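Local coordinates for protein putative archaeal ammonia monooxygenase subunit B (Candidatus Nitrosocaldus yellowstonii, PDB 4O65) that binds copper through the cupredoxin domain of the B subunit of a putative archaeal ammonia monooxygenase, probably acting in ammonia oxidation, at residues K27-A31 with L43-M49; N89-F93 with P122-H126. All blocks are in the same frame, centred on the assembly; numbering follows the deposited sequence.

Contact 1 (K27-A31 with L43-M49); sequences KAEFA and LKQVDAM
Lys27, Phe30 and Ala31 face Leu43, Val46, Asp47 and Met49 across two successive helices, 27-35 and 40-47, packed nearly at right angles in a helix-loop-helix arrangement. The two short axes cross at 97° and come within 9.7 Å. Val46 sits in the middle and divides its branches. CG2 touches both Ala31 CB and the CD2 corner of the Phe30 ring, and CG1 meets that same ring corner and Lys27 CG. The ring offers its edge, not a face. Met49 meets this edge from the opposite direction, with SD 3.8 Å from Phe30 CE2 and 79° off the ring normal. This is a Met-aromatic contact made near the ring plane. Leu43 reaches in through CD2, which lies 3.9 Å from Ala28 CA and equally close to Ala31 CB. The Lys27 chain slides past Val46, with CG and CD lying on Leu43 CD2, and CG also on Val46 CG1. A bend at its third torsion (chi3 -63°) turns the amino group to Asp47, whose side chain it crosses at about a right angle. There NZ is shared between Asp47 and Glu92. Lys27 NZ gives Asp47 OD1 a 2.8 Å salt-bridge hydrogen bond, received on the syn lone pair.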
ATOM      1  N   LYS A  27       4.754 -11.877   3.066  1.00 18.59           N
ATOM      2  CA  LYS A  27       3.676 -12.757   2.592  1.00 18.32           C
ATOM      3  C   LYS A  27       4.177 -14.207   2.551  1.00 18.54           C
ATOM      4  O   LYS A  27       3.486 -15.137   3.013  1.00 17.82           O
ATOM      5  CB  LYS A  27       3.220 -12.347   1.176  1.00 20.25           C
ATOM      6  CG  LYS A  27       1.930 -13.051   0.775  1.00 20.73           C
ATOM      7  CD  LYS A  27       1.578 -12.984  -0.724  1.00 23.55           C
ATOM      8  CE  LYS A  27       1.327 -11.608  -1.307  1.00 27.27           C
ATOM      9  NZ  LYS A  27       0.832 -11.808  -2.732  1.00 25.88           N
ATOM     10  N   ALA A  28       5.403 -14.399   2.052  1.00 17.83           N
ATOM     11  CA  ALA A  28       5.966 -15.761   2.064  1.00 19.33           C
ATOM     12  C   ALA A  28       6.112 -16.355   3.479  1.00 19.81           C
ATOM     13  O   ALA A  28       5.836 -17.575   3.688  1.00 19.43           O
ATOM     14  CB  ALA A  28       7.296 -15.810   1.278  1.00 18.99           C
ATOM     15  N   GLU A  29       6.600 -15.534   4.429  1.00 18.82           N
ATOM     16  CA  GLU A  29       6.783 -16.042   5.811  1.00 21.71           C
ATOM     17  C   GLU A  29       5.402 -16.431   6.394  1.00 20.83           C
ATOM     18  O   GLU A  29       5.275 -17.470   7.061  1.00 20.58           O
ATOM     19  CB  GLU A  29       7.430 -15.001   6.724  1.00 22.15           C
ATOM     20  CG  GLU A  29       7.853 -15.548   8.097  1.00 24.43           C
ATOM     21  CD  GLU A  29       8.943 -16.615   8.019  1.00 25.40           C
ATOM     22  OE1 GLU A  29       8.968 -17.426   8.946  1.00 28.37           O
ATOM     23  OE2 GLU A  29       9.766 -16.657   7.061  1.00 25.26           O
ATOM     24  N   PHE A  30       4.395 -15.625   6.086  1.00 18.86           N
ATOM     25  CA  PHE A  30       3.030 -15.941   6.536  1.00 19.26           C
ATOM     26  C   PHE A  30       2.498 -17.226   5.885  1.00 19.31           C
ATOM     27  O   PHE A  30       1.948 -18.091   6.584  1.00 19.40           O
ATOM     28  CB  PHE A  30       2.044 -14.801   6.258  1.00 19.11           C
ATOM     29  CG  PHE A  30       0.637 -15.175   6.625  1.00 19.15           C
ATOM     30  CD1 PHE A  30       0.246 -15.256   7.973  1.00 18.66           C
ATOM     31  CD2 PHE A  30      -0.300 -15.467   5.609  1.00 20.55           C
ATOM     32  CE1 PHE A  30      -1.069 -15.604   8.320  1.00 19.42           C
ATOM     33  CE2 PHE A  30      -1.621 -15.816   5.962  1.00 20.33           C
ATOM     34  CZ  PHE A  30      -1.994 -15.863   7.316  1.00 20.64           C
ATOM     35  N   ALA A  31       2.735 -17.377   4.589  1.00 19.61           N
ATOM     36  CA  ALA A  31       2.336 -18.624   3.875  1.00 19.77           C
ATOM     37  C   ALA A  31       3.021 -19.844   4.467  1.00 20.09           C
ATOM     38  O   ALA A  31       2.395 -20.906   4.684  1.00 20.26           O
ATOM     39  CB  ALA A  31       2.653 -18.509   2.396  1.00 19.73           C
ATOM     40  N   LEU A  43       0.722 -18.775  -2.148  1.00 20.39           N
ATOM     41  CA  LEU A  43       0.625 -17.291  -2.051  1.00 20.97           C
ATOM     42  C   LEU A  43      -0.757 -16.824  -2.572  1.00 22.93           C
ATOM     43  O   LEU A  43      -1.337 -15.835  -2.052  1.00 21.98           O
ATOM     44  CB  LEU A  43       1.819 -16.675  -2.799  1.00 20.61           C
ATOM     45  CG  LEU A  43       3.220 -16.900  -2.231  1.00 21.63           C
ATOM     46  CD1 LEU A  43       4.298 -16.332  -3.182  1.00 22.75           C
ATOM     47  CD2 LEU A  43       3.443 -16.364  -0.800  1.00 22.40           C
ATOM     48  N   LYS A  44      -1.298 -17.482  -3.592  1.00 24.19           N
ATOM     49  CA  LYS A  44      -2.698 -17.206  -4.002  1.00 25.99           C
ATOM     50  C   LYS A  44      -3.772 -17.549  -2.969  1.00 25.72           C
ATOM     51  O   LYS A  44      -4.774 -16.858  -2.872  1.00 25.11           O
ATOM     52  CB  LYS A  44      -3.019 -17.892  -5.347  1.00 31.08           C
ATOM     53  CG  LYS A  44      -2.139 -17.356  -6.468  1.00 35.26           C
ATOM     54  CD  LYS A  44      -2.471 -18.047  -7.771  1.00 42.40           C
ATOM     55  CE  LYS A  44      -2.036 -17.172  -8.950  1.00 48.98           C
ATOM     56  NZ  LYS A  44      -1.970 -17.969 -10.222  1.00 52.84           N
ATOM     57  N   GLN A  45      -3.536 -18.560  -2.137  1.00 24.44           N
ATOM     58  CA  GLN A  45      -4.443 -18.860  -1.049  1.00 24.12           C
ATOM     59  C   GLN A  45      -4.370 -17.721   0.001  1.00 22.97           C
ATOM     60  O   GLN A  45      -5.382 -17.416   0.635  1.00 23.44           O
ATOM     61  CB  GLN A  45      -4.082 -20.156  -0.360  1.00 27.24           C
ATOM     62  CG  GLN A  45      -4.202 -21.358  -1.299  1.00 30.76           C
ATOM     63  CD  GLN A  45      -3.834 -22.633  -0.579  1.00 35.23           C
ATOM     64  OE1 GLN A  45      -2.695 -23.064  -0.618  1.00 39.05           O
ATOM     65  NE2 GLN A  45      -4.787 -23.188   0.149  1.00 37.12           N
ATOM     66  N   VAL A  46      -3.180 -17.184   0.200  1.00 20.95           N
ATOM     67  CA  VAL A  46      -3.051 -16.049   1.166  1.00 19.80           C
ATOM     68  C   VAL A  46      -3.821 -14.855   0.546  1.00 20.85           C
ATOM     69  O   VAL A  46      -4.634 -14.137   1.227  1.00 21.95           O
ATOM     70  CB  VAL A  46      -1.577 -15.662   1.392  1.00 18.81           C
ATOM     71  CG1 VAL A  46      -1.499 -14.353   2.206  1.00 20.02           C
ATOM     72  CG2 VAL A  46      -0.840 -16.793   2.126  1.00 20.02           C
ATOM     73  N   ASP A  47      -3.588 -14.624  -0.741  1.00 20.13           N
ATOM     74  CA  ASP A  47      -4.290 -13.486  -1.417  1.00 22.20           C
ATOM     75  C   ASP A  47      -5.797 -13.572  -1.280  1.00 23.68           C
ATOM     76  O   ASP A  47      -6.490 -12.515  -1.141  1.00 23.35           O
ATOM     77  CB  ASP A  47      -3.984 -13.408  -2.936  1.00 24.24           C
ATOM     78  CG  ASP A  47      -2.562 -13.084  -3.246  1.00 25.16           C
ATOM     79  OD1 ASP A  47      -1.831 -12.540  -2.412  1.00 23.88           O
ATOM     80  OD2 ASP A  47      -2.157 -13.403  -4.383  1.00 26.49           O
ATOM     81  N   ALA A  48      -6.327 -14.788  -1.305  1.00 23.05           N
ATOM     82  CA  ALA A  48      -7.749 -15.033  -1.157  1.00 25.91           C
ATOM     83  C   ALA A  48      -8.322 -14.543   0.187  1.00 24.65           C
ATOM     84  O   ALA A  48      -9.529 -14.266   0.303  1.00 27.73           O
ATOM     85  CB  ALA A  48      -8.065 -16.529  -1.406  1.00 27.27           C
ATOM     86  N   MET A  49      -7.466 -14.391   1.203  1.00 22.30           N
ATOM     87  CA  MET A  49      -7.921 -13.859   2.487  1.00 22.60           C
ATOM     88  C   MET A  49      -8.264 -12.365   2.396  1.00 22.31           C
ATOM     89  O   MET A  49      -8.953 -11.827   3.294  1.00 24.07           O
ATOM     90  CB  MET A  49      -6.861 -14.099   3.565  1.00 21.56           C
ATOM     91  CG  MET A  49      -6.611 -15.602   3.728  1.00 22.25           C
ATOM     92  SD  MET A  49      -5.291 -15.788   4.926  1.00 24.13           S
ATOM     93  CE  MET A  49      -5.007 -17.580   4.965  1.00 24.93           C
TER

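Contact 2 (N89-F93 with P122-H126); sequences NRWEF and PGTYH. With CU (copper (II) ion), chain B.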
ATOM      1  N   ASN A  89       6.891  -4.067  -5.863  1.00 49.38           N
ATOM      2  CA  ASN A  89       8.298  -4.459  -5.638  1.00 43.66           C
ATOM      3  C   ASN A  89       8.615  -5.106  -4.263  1.00 36.77           C
ATOM      4  O   ASN A  89       8.863  -6.324  -4.142  1.00 39.06           O
ATOM      5  CB  ASN A  89       9.196  -3.236  -5.808  1.00 49.29           C
ATOM      6  CG  ASN A  89      10.663  -3.620  -5.899  1.00 50.90           C
ATOM      7  OD1 ASN A  89      10.988  -4.809  -5.989  1.00 53.37           O
ATOM      8  ND2 ASN A  89      11.550  -2.634  -5.863  1.00 59.98           N
ATOM      9  N   ARG A  90       8.644  -4.285  -3.226  1.00 30.16           N
ATOM     10  CA  ARG A  90       8.828  -4.807  -1.875  1.00 28.31           C
ATOM     11  C   ARG A  90       7.500  -4.895  -1.137  1.00 24.78           C
ATOM     12  O   ARG A  90       7.443  -5.559  -0.095  1.00 22.83           O
ATOM     13  CB  ARG A  90       9.866  -4.009  -1.098  1.00 30.20           C
ATOM     14  CG  ARG A  90      11.227  -4.505  -1.653  1.00 37.25           C
ATOM     15  CD  ARG A  90      12.418  -3.601  -1.531  1.00 45.58           C
ATOM     16  NE  ARG A  90      13.004  -3.682  -0.206  1.00 53.23           N
ATOM     17  CZ  ARG A  90      13.858  -4.610   0.218  1.00 56.48           C
ATOM     18  NH1 ARG A  90      14.254  -5.592  -0.589  1.00 62.38           N
ATOM     19  NH2 ARG A  90      14.313  -4.542   1.473  1.00 55.54           N
ATOM     20  N   TRP A  91       6.487  -4.195  -1.681  1.00 23.42           N
ATOM     21  CA  TRP A  91       5.093  -4.151  -1.140  1.00 23.63           C
ATOM     22  C   TRP A  91       4.147  -4.369  -2.275  1.00 25.48           C
ATOM     23  O   TRP A  91       4.504  -4.081  -3.427  1.00 27.19           O
ATOM     24  CB  TRP A  91       4.802  -2.767  -0.545  1.00 21.12           C
ATOM     25  CG  TRP A  91       5.608  -2.509   0.705  1.00 21.62           C
ATOM     26  CD1 TRP A  91       6.932  -2.100   0.784  1.00 22.21           C
ATOM     27  CD2 TRP A  91       5.190  -2.735   2.071  1.00 20.47           C
ATOM     28  NE1 TRP A  91       7.361  -2.021   2.083  1.00 21.70           N
ATOM     29  CE2 TRP A  91       6.348  -2.375   2.924  1.00 22.16           C
ATOM     30  CE3 TRP A  91       4.011  -3.166   2.671  1.00 20.22           C
ATOM     31  CZ2 TRP A  91       6.307  -2.457   4.306  1.00 21.91           C
ATOM     32  CZ3 TRP A  91       3.969  -3.218   4.070  1.00 20.07           C
ATOM     33  CH2 TRP A  91       5.087  -2.874   4.876  1.00 22.65           C
ATOM     34  N   GLU A  92       2.951  -4.877  -1.997  1.00 22.27           N
ATOM     35  CA  GLU A  92       1.946  -5.121  -3.019  1.00 24.41           C
ATOM     36  C   GLU A  92       0.623  -4.525  -2.545  1.00 24.68           C
ATOM     37  O   GLU A  92       0.237  -4.771  -1.396  1.00 22.84           O
ATOM     38  CB  GLU A  92       1.800  -6.644  -3.111  1.00 27.97           C
ATOM     39  CG  GLU A  92       0.815  -7.142  -4.127  1.00 31.61           C
ATOM     40  CD  GLU A  92       1.024  -8.618  -4.284  1.00 35.24           C
ATOM     41  OE1 GLU A  92       0.451  -9.385  -3.492  1.00 35.80           O
ATOM     42  OE2 GLU A  92       1.870  -8.978  -5.126  1.00 43.27           O
ATOM     43  N   PHE A  93      -0.123  -3.824  -3.411  1.00 23.59           N
ATOM     44  CA  PHE A  93      -1.482  -3.428  -3.041  1.00 26.13           C
ATOM     45  C   PHE A  93      -2.436  -4.613  -2.950  1.00 25.07           C
ATOM     46  O   PHE A  93      -2.385  -5.569  -3.749  1.00 25.60           O
ATOM     47  CB  PHE A  93      -2.078  -2.282  -3.899  1.00 29.40           C
ATOM     48  CG  PHE A  93      -1.735  -0.912  -3.359  1.00 30.78           C
ATOM     49  CD1 PHE A  93      -2.514  -0.333  -2.349  1.00 33.81           C
ATOM     50  CD2 PHE A  93      -0.572  -0.248  -3.779  1.00 36.80           C
ATOM     51  CE1 PHE A  93      -2.196   0.909  -1.820  1.00 36.44           C
ATOM     52  CE2 PHE A  93      -0.245   0.999  -3.248  1.00 38.66           C
ATOM     53  CZ  PHE A  93      -1.052   1.572  -2.264  1.00 35.58           C
ATOM     54  N   PRO A 122      11.751  -8.667   3.268  1.00 22.44           N
ATOM     55  CA  PRO A 122      12.194  -8.245   4.575  1.00 23.73           C
ATOM     56  C   PRO A 122      12.990  -6.922   4.489  1.00 24.29           C
ATOM     57  O   PRO A 122      13.590  -6.620   3.438  1.00 25.32           O
ATOM     58  CB  PRO A 122      13.075  -9.416   5.050  1.00 24.84           C
ATOM     59  CG  PRO A 122      13.670  -9.904   3.808  1.00 25.66           C
ATOM     60  CD  PRO A 122      12.501  -9.870   2.825  1.00 23.35           C
ATOM     61  N   GLY A 123      12.920  -6.146   5.561  1.00 25.34           N
ATOM     62  CA  GLY A 123      13.665  -4.911   5.626  1.00 26.98           C
ATOM     63  C   GLY A 123      13.035  -3.947   6.609  1.00 25.83           C
ATOM     64  O   GLY A 123      11.995  -4.227   7.207  1.00 25.06           O
ATOM     65  N   THR A 124      13.688  -2.804   6.750  1.00 25.39           N
ATOM     66  CA  THR A 124      13.198  -1.743   7.633  1.00 27.52           C
ATOM     67  C   THR A 124      12.855  -0.610   6.710  1.00 25.39           C
ATOM     68  O   THR A 124      13.692  -0.168   5.922  1.00 25.51           O
ATOM     69  CB  THR A 124      14.254  -1.334   8.676  1.00 29.56           C
ATOM     70  OG1 THR A 124      14.332  -2.350   9.672  1.00 32.72           O
ATOM     71  CG2 THR A 124      13.836  -0.014   9.351  1.00 31.25           C
ATOM     72  N   TYR A 125      11.594  -0.176   6.741  1.00 24.00           N
ATOM     73  CA  TYR A 125      11.078   0.766   5.733  1.00 24.60           C
ATOM     74  C   TYR A 125      10.593   2.030   6.429  1.00 24.72           C
ATOM     75  O   TYR A 125       9.959   1.953   7.472  1.00 28.41           O
ATOM     76  CB  TYR A 125       9.879   0.162   4.947  1.00 22.57           C
ATOM     77  CG  TYR A 125      10.212  -1.117   4.206  1.00 23.35           C
ATOM     78  CD1 TYR A 125      10.727  -1.057   2.898  1.00 25.15           C
ATOM     79  CD2 TYR A 125      10.013  -2.374   4.798  1.00 22.79           C
ATOM     80  CE1 TYR A 125      11.049  -2.214   2.200  1.00 25.95           C
ATOM     81  CE2 TYR A 125      10.367  -3.532   4.106  1.00 23.19           C
ATOM     82  CZ  TYR A 125      10.861  -3.445   2.820  1.00 25.40           C
ATOM     83  OH  TYR A 125      11.218  -4.574   2.113  1.00 25.63           O
ATOM     84  N   HIS A 126      10.889   3.194   5.870  1.00 23.93           N
ATOM     85  CA  HIS A 126      10.269   4.396   6.385  1.00 23.88           C
ATOM     86  C   HIS A 126       9.180   4.701   5.379  1.00 22.69           C
ATOM     87  O   HIS A 126       9.439   5.068   4.237  1.00 24.18           O
ATOM     88  CB  HIS A 126      11.285   5.542   6.490  1.00 29.66           C
ATOM     89  CG  HIS A 126      10.861   6.609   7.481  1.00 34.03           C
ATOM     90  ND1 HIS A 126      10.489   7.883   7.106  1.00 35.44           N
ATOM     91  CD2 HIS A 126      10.703   6.548   8.886  1.00 36.74           C
ATOM     92  CE1 HIS A 126      10.148   8.585   8.227  1.00 38.02           C
ATOM     93  NE2 HIS A 126      10.258   7.759   9.297  1.00 38.44           N
TER
HETATM   94 CU    CU B 201      10.556   8.511   5.330  0.70 36.51          CU
HETATM   95  O   HOH W   1      11.941   8.757   3.791  1.00 44.34           O
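Arg90 and Pro122 mark the nearest backbone approach, 8.0 Å between their CA atoms, just before strands 91-97 and 123-133, which belong to different sheets; the contact is made mainly by side chains. Tyr125 carries most of the contact. Its ring is buried, and Trp91 comes to it edge-on. The indole NE1 stands 3.5 Å above the phenol plane, over the ring centre. The planes of the Trp91 five-membered ring and the Tyr125 ring are 77° apart, which makes a T-shaped stack. Trp91 CZ2 extends the same edge to Tyr125 CD2 at 3.7 Å. Trp91 also touches Leu117, Ala119 and Val148, so its indole touches strands of both sheets.

Arg90 covers the phenol end of Tyr125. Its chain bends at the third torsion (chi3 81°), and the guanidinium lies with one face over Tyr125 OH. Arg90 NE is 3.1 Å from that oxygen, at an angle too poor for a hydrogen bond. The group and the phenol ring are tilted by 52°. Tyr125 OH is instead hydrogen-bonded to the carbonyl of Glu121. Arg90 NH2 also comes near Pro122 O (2.9 Å), again with poor geometry. Gly123 brings its CA toward this nitrogen.

Tyr125 faces inward, and the next residue on the strand is one of the copper ligands. His126 ND1 binds the copper ion at 1.9 Å, a water sits 2.1 Å from the metal, and His128 NE2 completes the ligands found in the chain. An aromatic pair bridging the two beta sheets, with the copper ligands farther along the same strand as Tyr125, fits the cupredoxin beta-sandwich.

How the contacts relate
Contact 1 is a buried helix pair, while contact 2 is a more exposed contact, although its centre is closer to the chain centre (about 9 Å against about 16 Å). Contact 1 joins two helices set outside the beta sheets. Contact 2 joins strands of the two sheets and includes a copper ligand, whereas contact 1 is far from the annotated sites. Their chemistry differs accordingly: apolar packing that includes a Met-aromatic contact, with one salt bridge, in contact 1, an aromatic stack and an arginine in contact 2. They meet directly at Lys27, whose NZ lies 2.6 Å from Glu92 OE1. This salt bridge ties the helix to strand 91-97. The lysine probably also eases the closeness of Asp47 and Glu92.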